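3-oxoacyl-[acyl-carrier-protein] synthase 3 (Pseudomonas aeruginosa, PDB 2X3E) probably catalyses the first condensation of fatty acid biosynthesis, joining acetyl-CoA and malonyl-ACP to give 3-oxobutanoyl-ACP, and works as a homodimer. Local coordinates at residues H46-L51 against F142-D147; L192-V197 against A207-R212. The protein carries 1 engineered substitution. One frame throughout, in Å; residues are numbered along the deposited sequence.

Contact 1 of 2, residues H46-L51 against F142-D147; sequences HIAGDL and FSHTLD
His144 reaches across to the loop 46-51 and gives its NE2 proton to Gly49 O at 2.9 Å. The bond is moderately bent, 152° at the hydrogen. The carbonyl oxygen lies near the ring edge, about 18° out of the ring plane. The same edge meets a second carbonyl: His144 CE1 is 3.1 Å from Leu51 O. Ala48 CB approaches the imidazole obliquely, 3.9 Å from His144 CE1. Ser143 fills the other end of the contact, with its CB 3.8 Å from Ile47 CD1. With chi1 of Ile47 at -59°, its CG1 lies beside the backbone N, and the CD1 end of that branch comes nearer to Ser143.

A water completes this first shell. It accepts from Gly49 N at 3.0 Å and donates to Ser143 OG at 2.7 Å, bridging the two loops. The carbonyls that His144 meets belong to a type II' beta turn from Ala48 to Leu51, closed by Leu51 N to Ala48 O. Gly49 is its second residue and has positive phi. In this thiolase-like fold the turn lies in the loop between strand 44-46 and helix 53-68, while 142-147 follows strand 133-140.

Further out, Asp159 OD2 is hydrogen-bonded to both Ser143 OG and Ala48 N, so one carboxylate oxygen serves both loops. Thr141 OG1 makes a weak hydrogen bond with the other ring nitrogen of His144, ND1. Within 142-147, Phe142 O accepts from both Thr145 N and Thr145 OG1, the bond from OG1 to Phe142 O being 2.7 Å long.

Contact 2 of 2, residues L192-V197 against A207-R212; sequences LMTPAV and ASNYFR
Met193 and Arg212 run side by side: the methionine has CG anti to its backbone N (chi1 -159°) and bends at chi3, while the arginine is extended from CG to NE. They form a hydrogen-bonded pair in a short antiparallel two-stranded sheet, strands 192-195 and 212-213, whose connection carries helix 199-204. Met193 N donates to Arg212 O at 2.9 Å, and Arg212 N donates to Met193 O at 2.8 Å. Their side chains share one face of the sheet. Met193 CB lies over one face of the Arg212 guanidinium, 4.1 Å above its plane and offset toward the rim. Arg212 NH1 is hydrogen-bonded to Asp190 O.

Next along, Thr194 and Phe211 cross at about a right angle. Thr194 OG1 lies in the ring plane at the edge of Phe211, 3.2 Å from CD2. Leu192 CD2 meets the same ring at CZ, 3.9 Å away.

Thr194 and Pro195 also pair with an antiparallel strand of the second subunit, so the sheet continues across the dimer interface. Arg199 NH2 of the second subunit is hydrogen-bonded to Asn209 O. Beyond the regular pairing, Asn209 is the centre of an inverse gamma turn, and its ND2 donates to Pro195 O at 2.9 Å, with that oxygen nearly in the amide plane.

Contact 1 closes along the chain before contact 2 opens, yet their centres lie only 14 Å apart. They touch through Thr145 O and Phe211 N, 2.9 Å apart and probably hydrogen-bonded. Tyr210 also packs on Leu146 and Asp147, and the rings of Phe142 and Phe211 meet edge-to-face. Contact 2 comes nearer the predicted active-site residues than contact 1. The side chain of Ser143 is about 11 Å from that of Asn280, and that of Phe211 about 7 Å. Leu192 is about 7 Å, side chain to side chain, from Ala112, the engineered residue at a predicted catalytic position. The second subunit touches both contacts, and its Arg199 also packs on Thr145 of contact 1.

Contact 1 of 2, residues H46-L51 against F142-D147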
ATOM      1  N   HIS A  46      23.874  -7.341  -0.164  1.00 23.34           N
ATOM      2  CA  HIS A  46      23.315  -8.679  -0.279  1.00 22.38           C
ATOM      3  C   HIS A  46      22.348  -8.717  -1.458  1.00 21.93           C
ATOM      4  O   HIS A  46      21.579  -7.771  -1.675  1.00 20.92           O
ATOM      5  CB  HIS A  46      22.636  -9.093   1.028  1.00 21.37           C
ATOM      6  CG  HIS A  46      23.599  -9.278   2.162  1.00 21.00           C
ATOM      7  ND1 HIS A  46      23.975 -10.520   2.621  1.00 20.46           N
ATOM      8  CD2 HIS A  46      24.273  -8.377   2.917  1.00 20.99           C
ATOM      9  CE1 HIS A  46      24.842 -10.379   3.610  1.00 20.99           C
ATOM     10  NE2 HIS A  46      25.042  -9.089   3.807  1.00 22.17           N
ATOM     11  N   ILE A  47      22.410  -9.808  -2.223  1.00 22.10           N
ATOM     12  CA  ILE A  47      21.719  -9.906  -3.508  1.00 22.19           C
ATOM     13  C   ILE A  47      20.723 -11.067  -3.473  1.00 21.75           C
ATOM     14  O   ILE A  47      21.104 -12.218  -3.259  1.00 21.79           O
ATOM     15  CB  ILE A  47      22.738 -10.090  -4.667  1.00 23.51           C
ATOM     16  CG1 ILE A  47      23.731  -8.916  -4.711  1.00 24.32           C
ATOM     17  CG2 ILE A  47      22.030 -10.218  -6.006  1.00 23.76           C
ATOM     18  CD1 ILE A  47      23.093  -7.563  -5.015  1.00 23.36           C
ATOM     19  N   ALA A  48      19.449 -10.754  -3.689  1.00 21.06           N
ATOM     20  CA  ALA A  48      18.370 -11.732  -3.533  1.00 21.25           C
ATOM     21  C   ALA A  48      18.451 -12.888  -4.530  1.00 22.74           C
ATOM     22  O   ALA A  48      18.108 -14.020  -4.192  1.00 22.92           O
ATOM     23  CB  ALA A  48      17.017 -11.043  -3.630  1.00 19.92           C
ATOM     24  N   GLY A  49      18.895 -12.604  -5.751  1.00 24.57           N
ATOM     25  CA  GLY A  49      19.064 -13.648  -6.769  1.00 26.20           C
ATOM     26  C   GLY A  49      17.727 -14.243  -7.173  1.00 26.55           C
ATOM     27  O   GLY A  49      16.876 -13.535  -7.711  1.00 27.04           O
ATOM     28  N   ASP A  50      17.525 -15.533  -6.903  1.00 27.13           N
ATOM     29  CA  ASP A  50      16.241 -16.174  -7.227  1.00 27.06           C
ATOM     30  C   ASP A  50      15.149 -15.920  -6.184  1.00 25.48           C
ATOM     31  O   ASP A  50      13.983 -16.236  -6.432  1.00 25.34           O
ATOM     32  CB  ASP A  50      16.395 -17.686  -7.504  1.00 28.41           C
ATOM     33  CG  ASP A  50      16.920 -18.481  -6.309  1.00 29.68           C
ATOM     34  OD1 ASP A  50      16.948 -17.962  -5.174  1.00 31.73           O
ATOM     35  OD2 ASP A  50      17.303 -19.654  -6.519  1.00 33.88           O
ATOM     36  N   LEU A  51      15.519 -15.343  -5.038  1.00 24.18           N
ATOM     37  CA  LEU A  51      14.555 -15.005  -3.991  1.00 22.63           C
ATOM     38  C   LEU A  51      13.878 -13.671  -4.290  1.00 21.53           C
ATOM     39  O   LEU A  51      14.510 -12.755  -4.816  1.00 21.43           O
ATOM     40  CB  LEU A  51      15.242 -14.939  -2.620  1.00 22.49           C
ATOM     41  CG  LEU A  51      15.906 -16.231  -2.132  1.00 24.01           C
ATOM     42  CD1 LEU A  51      16.460 -16.029  -0.744  1.00 25.46           C
ATOM     43  CD2 LEU A  51      14.931 -17.398  -2.135  1.00 24.68           C
ATOM     44  N   PHE A 142      15.650  -4.247  -4.602  1.00 16.42           N
ATOM     45  CA  PHE A 142      16.005  -3.304  -5.662  1.00 16.98           C
ATOM     46  C   PHE A 142      17.025  -3.828  -6.662  1.00 17.88           C
ATOM     47  O   PHE A 142      17.020  -3.388  -7.807  1.00 18.08           O
ATOM     48  CB  PHE A 142      16.501  -1.973  -5.076  1.00 16.70           C
ATOM     49  CG  PHE A 142      15.451  -0.901  -5.034  1.00 16.03           C
ATOM     50  CD1 PHE A 142      14.201  -1.158  -4.496  1.00 15.21           C
ATOM     51  CD2 PHE A 142      15.713   0.372  -5.532  1.00 16.17           C
ATOM     52  CE1 PHE A 142      13.230  -0.170  -4.452  1.00 16.08           C
ATOM     53  CE2 PHE A 142      14.746   1.361  -5.492  1.00 15.93           C
ATOM     54  CZ  PHE A 142      13.499   1.087  -4.947  1.00 15.88           C
ATOM     55  N   SER A 143      17.892  -4.753  -6.254  1.00 18.76           N
ATOM     56  CA  SER A 143      18.883  -5.313  -7.190  1.00 19.88           C
ATOM     57  C   SER A 143      18.228  -5.889  -8.446  1.00 20.59           C
ATOM     58  O   SER A 143      18.818  -5.840  -9.523  1.00 21.41           O
ATOM     59  CB  SER A 143      19.763  -6.378  -6.529  1.00 20.18           C
ATOM     60  OG  SER A 143      19.077  -7.611  -6.395  1.00 20.11           O
ATOM     61  N   HIS A 144      17.011  -6.421  -8.320  1.00 20.51           N
ATOM     62  CA  HIS A 144      16.294  -6.942  -9.493  1.00 21.22           C
ATOM     63  C   HIS A 144      15.959  -5.843 -10.495  1.00 21.14           C
ATOM     64  O   HIS A 144      15.740  -6.128 -11.668  1.00 21.76           O
ATOM     65  CB  HIS A 144      14.994  -7.648  -9.094  1.00 21.04           C
ATOM     66  CG  HIS A 144      15.203  -8.899  -8.303  1.00 22.69           C
ATOM     67  ND1 HIS A 144      14.401  -9.243  -7.236  1.00 23.64           N
ATOM     68  CD2 HIS A 144      16.120  -9.888  -8.419  1.00 24.05           C
ATOM     69  CE1 HIS A 144      14.815 -10.390  -6.730  1.00 23.29           C
ATOM     70  NE2 HIS A 144      15.858 -10.802  -7.427  1.00 25.13           N
ATOM     71  N   THR A 145      15.933  -4.595 -10.026  1.00 20.43           N
ATOM     72  CA  THR A 145      15.450  -3.454 -10.801  1.00 20.23           C
ATOM     73  C   THR A 145      16.569  -2.541 -11.317  1.00 20.62           C
ATOM     74  O   THR A 145      16.296  -1.536 -11.970  1.00 20.89           O
ATOM     75  CB  THR A 145      14.481  -2.596  -9.945  1.00 19.37           C
ATOM     76  OG1 THR A 145      15.227  -1.823  -8.993  1.00 19.13           O
ATOM     77  CG2 THR A 145      13.481  -3.480  -9.198  1.00 18.70           C
ATOM     78  N   LEU A 146      17.821  -2.881 -11.028  1.00 20.62           N
ATOM     79  CA  LEU A 146      18.939  -2.026 -11.414  1.00 21.02           C
ATOM     80  C   LEU A 146      19.396  -2.329 -12.833  1.00 22.24           C
ATOM     81  O   LEU A 146      19.347  -3.475 -13.283  1.00 21.99           O
ATOM     82  CB  LEU A 146      20.108  -2.199 -10.441  1.00 20.87           C
ATOM     83  CG  LEU A 146      19.797  -1.883  -8.975  1.00 19.88           C
ATOM     84  CD1 LEU A 146      21.049  -1.999  -8.104  1.00 20.30           C
ATOM     85  CD2 LEU A 146      19.163  -0.488  -8.826  1.00 19.02           C
ATOM     86  N   ASP A 147      19.833  -1.284 -13.531  1.00 23.10           N
ATOM     87  CA  ASP A 147      20.494  -1.430 -14.816  1.00 24.69           C
ATOM     88  C   ASP A 147      21.814  -2.156 -14.568  1.00 25.60           C
ATOM     89  O   ASP A 147      22.635  -1.669 -13.791  1.00 25.29           O
ATOM     90  CB  ASP A 147      20.754  -0.044 -15.417  1.00 25.11           C
ATOM     91  CG  ASP A 147      21.342  -0.094 -16.821  1.00 26.96           C
ATOM     92  OD1 ASP A 147      21.883  -1.139 -17.247  1.00 27.61           O
ATOM     93  OD2 ASP A 147      21.265   0.945 -17.503  1.00 27.74           O
TER
HETATM   94  O   HOH W   1      19.084 -10.121  -7.451  1.00 20.25           O

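Contact 2 of 2, residues L192-V197 against A207-R212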
ATOM      1  N   LEU A 192      13.470  10.227  -8.385  1.00 21.81           N
ATOM      2  CA  LEU A 192      13.808   8.827  -8.138  1.00 21.89           C
ATOM      3  C   LEU A 192      12.674   7.996  -8.711  1.00 21.56           C
ATOM      4  O   LEU A 192      11.523   8.165  -8.298  1.00 20.82           O
ATOM      5  CB  LEU A 192      13.891   8.540  -6.632  1.00 21.51           C
ATOM      6  CG  LEU A 192      14.875   9.327  -5.763  1.00 23.34           C
ATOM      7  CD1 LEU A 192      14.254   9.661  -4.407  1.00 24.12           C
ATOM      8  CD2 LEU A 192      16.182   8.566  -5.576  1.00 25.31           C
ATOM      9  N   MET A 193      12.979   7.101  -9.648  1.00 21.73           N
ATOM     10  CA  MET A 193      11.920   6.349 -10.313  1.00 21.91           C
ATOM     11  C   MET A 193      12.327   4.996 -10.885  1.00 21.33           C
ATOM     12  O   MET A 193      13.395   4.847 -11.468  1.00 21.04           O
ATOM     13  CB  MET A 193      11.321   7.185 -11.448  1.00 23.00           C
ATOM     14  CG  MET A 193       9.920   6.734 -11.849  1.00 25.48           C
ATOM     15  SD  MET A 193       9.289   7.745 -13.171  1.00 33.73           S
ATOM     16  CE  MET A 193      10.299   7.155 -14.513  1.00 34.12           C
ATOM     17  N   THR A 194      11.433   4.025 -10.716  1.00 20.50           N
ATOM     18  CA  THR A 194      11.449   2.781 -11.474  1.00 20.55           C
ATOM     19  C   THR A 194      10.156   2.765 -12.275  1.00 20.98           C
ATOM     20  O   THR A 194       9.081   2.618 -11.703  1.00 20.09           O
ATOM     21  CB  THR A 194      11.498   1.550 -10.560  1.00 20.14           C
ATOM     22  OG1 THR A 194      12.638   1.648  -9.704  1.00 19.91           O
ATOM     23  CG2 THR A 194      11.595   0.262 -11.389  1.00 19.82           C
ATOM     24  N   PRO A 195      10.248   2.948 -13.600  1.00 21.90           N
ATOM     25  CA  PRO A 195       9.013   2.998 -14.390  1.00 22.70           C
ATOM     26  C   PRO A 195       8.223   1.693 -14.369  1.00 23.13           C
ATOM     27  O   PRO A 195       8.785   0.627 -14.090  1.00 22.67           O
ATOM     28  CB  PRO A 195       9.500   3.295 -15.810  1.00 23.63           C
ATOM     29  CG  PRO A 195      10.889   3.818 -15.666  1.00 23.65           C
ATOM     30  CD  PRO A 195      11.446   3.258 -14.400  1.00 22.79           C
ATOM     31  N   ALA A 196       6.925   1.791 -14.646  1.00 23.81           N
ATOM     32  CA  ALA A 196       6.095   0.610 -14.851  1.00 24.81           C
ATOM     33  C   ALA A 196       6.432  -0.009 -16.200  1.00 26.71           C
ATOM     34  O   ALA A 196       6.899   0.677 -17.106  1.00 27.19           O
ATOM     35  CB  ALA A 196       4.623   0.975 -14.801  1.00 24.61           C
ATOM     36  N   VAL A 197       6.189  -1.310 -16.321  1.00 28.19           N
ATOM     37  CA  VAL A 197       6.372  -2.022 -17.584  1.00 30.17           C
ATOM     38  C   VAL A 197       5.377  -1.509 -18.634  1.00 31.53           C
ATOM     39  O   VAL A 197       4.215  -1.261 -18.319  1.00 31.44           O
ATOM     40  CB  VAL A 197       6.192  -3.552 -17.391  1.00 30.11           C
ATOM     41  CG1 VAL A 197       4.767  -3.886 -16.952  1.00 30.19           C
ATOM     42  CG2 VAL A 197       6.530  -4.296 -18.664  1.00 32.39           C
ATOM     43  N   ALA A 207      11.185  -6.880 -19.868  1.00 38.31           N
ATOM     44  CA  ALA A 207      11.126  -5.462 -19.538  1.00 37.33           C
ATOM     45  C   ALA A 207      12.530  -4.907 -19.325  1.00 36.85           C
ATOM     46  O   ALA A 207      13.435  -5.632 -18.912  1.00 36.94           O
ATOM     47  CB  ALA A 207      10.272  -5.250 -18.298  1.00 36.05           C
ATOM     48  N   SER A 208      12.707  -3.623 -19.629  1.00 36.27           N
ATOM     49  CA  SER A 208      13.947  -2.902 -19.337  1.00 35.53           C
ATOM     50  C   SER A 208      13.632  -1.677 -18.471  1.00 34.08           C
ATOM     51  O   SER A 208      14.243  -0.615 -18.630  1.00 34.01           O
ATOM     52  CB  SER A 208      14.638  -2.477 -20.636  1.00 36.90           C
ATOM     53  OG  SER A 208      14.863  -3.593 -21.481  1.00 38.03           O
ATOM     54  N   ASN A 209      12.679  -1.835 -17.550  1.00 32.18           N
ATOM     55  CA  ASN A 209      12.268  -0.745 -16.664  1.00 30.78           C
ATOM     56  C   ASN A 209      13.180  -0.677 -15.434  1.00 29.51           C
ATOM     57  O   ASN A 209      12.924  -1.322 -14.410  1.00 29.09           O
ATOM     58  CB  ASN A 209      10.781  -0.862 -16.280  1.00 30.21           C
ATOM     59  CG  ASN A 209      10.441  -2.167 -15.561  1.00 29.94           C
ATOM     60  OD1 ASN A 209      10.837  -3.251 -15.989  1.00 29.42           O
ATOM     61  ND2 ASN A 209       9.679  -2.061 -14.474  1.00 28.78           N
ATOM     62  N   TYR A 210      14.262   0.088 -15.562  1.00 28.85           N
ATOM     63  CA  TYR A 210      15.297   0.148 -14.536  1.00 27.64           C
ATOM     64  C   TYR A 210      15.128   1.352 -13.621  1.00 26.48           C
ATOM     65  O   TYR A 210      14.639   2.408 -14.038  1.00 26.53           O
ATOM     66  CB  TYR A 210      16.691   0.218 -15.168  1.00 28.32           C
ATOM     67  CG  TYR A 210      17.080  -0.969 -16.030  1.00 28.86           C
ATOM     68  CD1 TYR A 210      17.671  -0.780 -17.274  1.00 30.09           C
ATOM     69  CD2 TYR A 210      16.866  -2.278 -15.598  1.00 28.06           C
ATOM     70  CE1 TYR A 210      18.040  -1.859 -18.075  1.00 31.05           C
ATOM     71  CE2 TYR A 210      17.232  -3.366 -16.391  1.00 29.56           C
ATOM     72  CZ  TYR A 210      17.818  -3.146 -17.629  1.00 30.86           C
ATOM     73  OH  TYR A 210      18.185  -4.210 -18.422  1.00 31.99           O
ATOM     74  N   PHE A 211      15.570   1.195 -12.378  1.00 25.21           N
ATOM     75  CA  PHE A 211      15.575   2.296 -11.425  1.00 24.20           C
ATOM     76  C   PHE A 211      16.564   3.366 -11.881  1.00 25.14           C
ATOM     77  O   PHE A 211      17.686   3.049 -12.298  1.00 25.27           O
ATOM     78  CB  PHE A 211      15.960   1.810 -10.032  1.00 23.58           C
ATOM     79  CG  PHE A 211      16.104   2.922  -9.023  1.00 22.30           C
ATOM     80  CD1 PHE A 211      17.359   3.367  -8.635  1.00 22.67           C
ATOM     81  CD2 PHE A 211      14.981   3.535  -8.481  1.00 21.13           C
ATOM     82  CE1 PHE A 211      17.494   4.392  -7.713  1.00 22.38           C
ATOM     83  CE2 PHE A 211      15.107   4.557  -7.562  1.00 20.99           C
ATOM     84  CZ  PHE A 211      16.365   4.993  -7.181  1.00 21.16           C
ATOM     85  N   ARG A 212      16.136   4.625 -11.819  1.00 25.30           N
ATOM     86  CA  ARG A 212      17.024   5.754 -12.065  1.00 26.51           C
ATOM     87  C   ARG A 212      16.891   6.786 -10.958  1.00 26.41           C
ATOM     88  O   ARG A 212      15.818   6.946 -10.361  1.00 24.82           O
ATOM     89  CB  ARG A 212      16.758   6.392 -13.433  1.00 27.61           C
ATOM     90  CG  ARG A 212      15.387   7.024 -13.623  1.00 28.63           C
ATOM     91  CD  ARG A 212      15.405   7.965 -14.829  1.00 31.72           C
ATOM     92  NE  ARG A 212      14.065   8.288 -15.319  1.00 33.22           N
ATOM     93  CZ  ARG A 212      13.232   9.170 -14.767  1.00 33.81           C
ATOM     94  NH1 ARG A 212      13.567   9.848 -13.672  1.00 32.55           N
ATOM     95  NH2 ARG A 212      12.039   9.377 -15.322  1.00 35.39           N
TER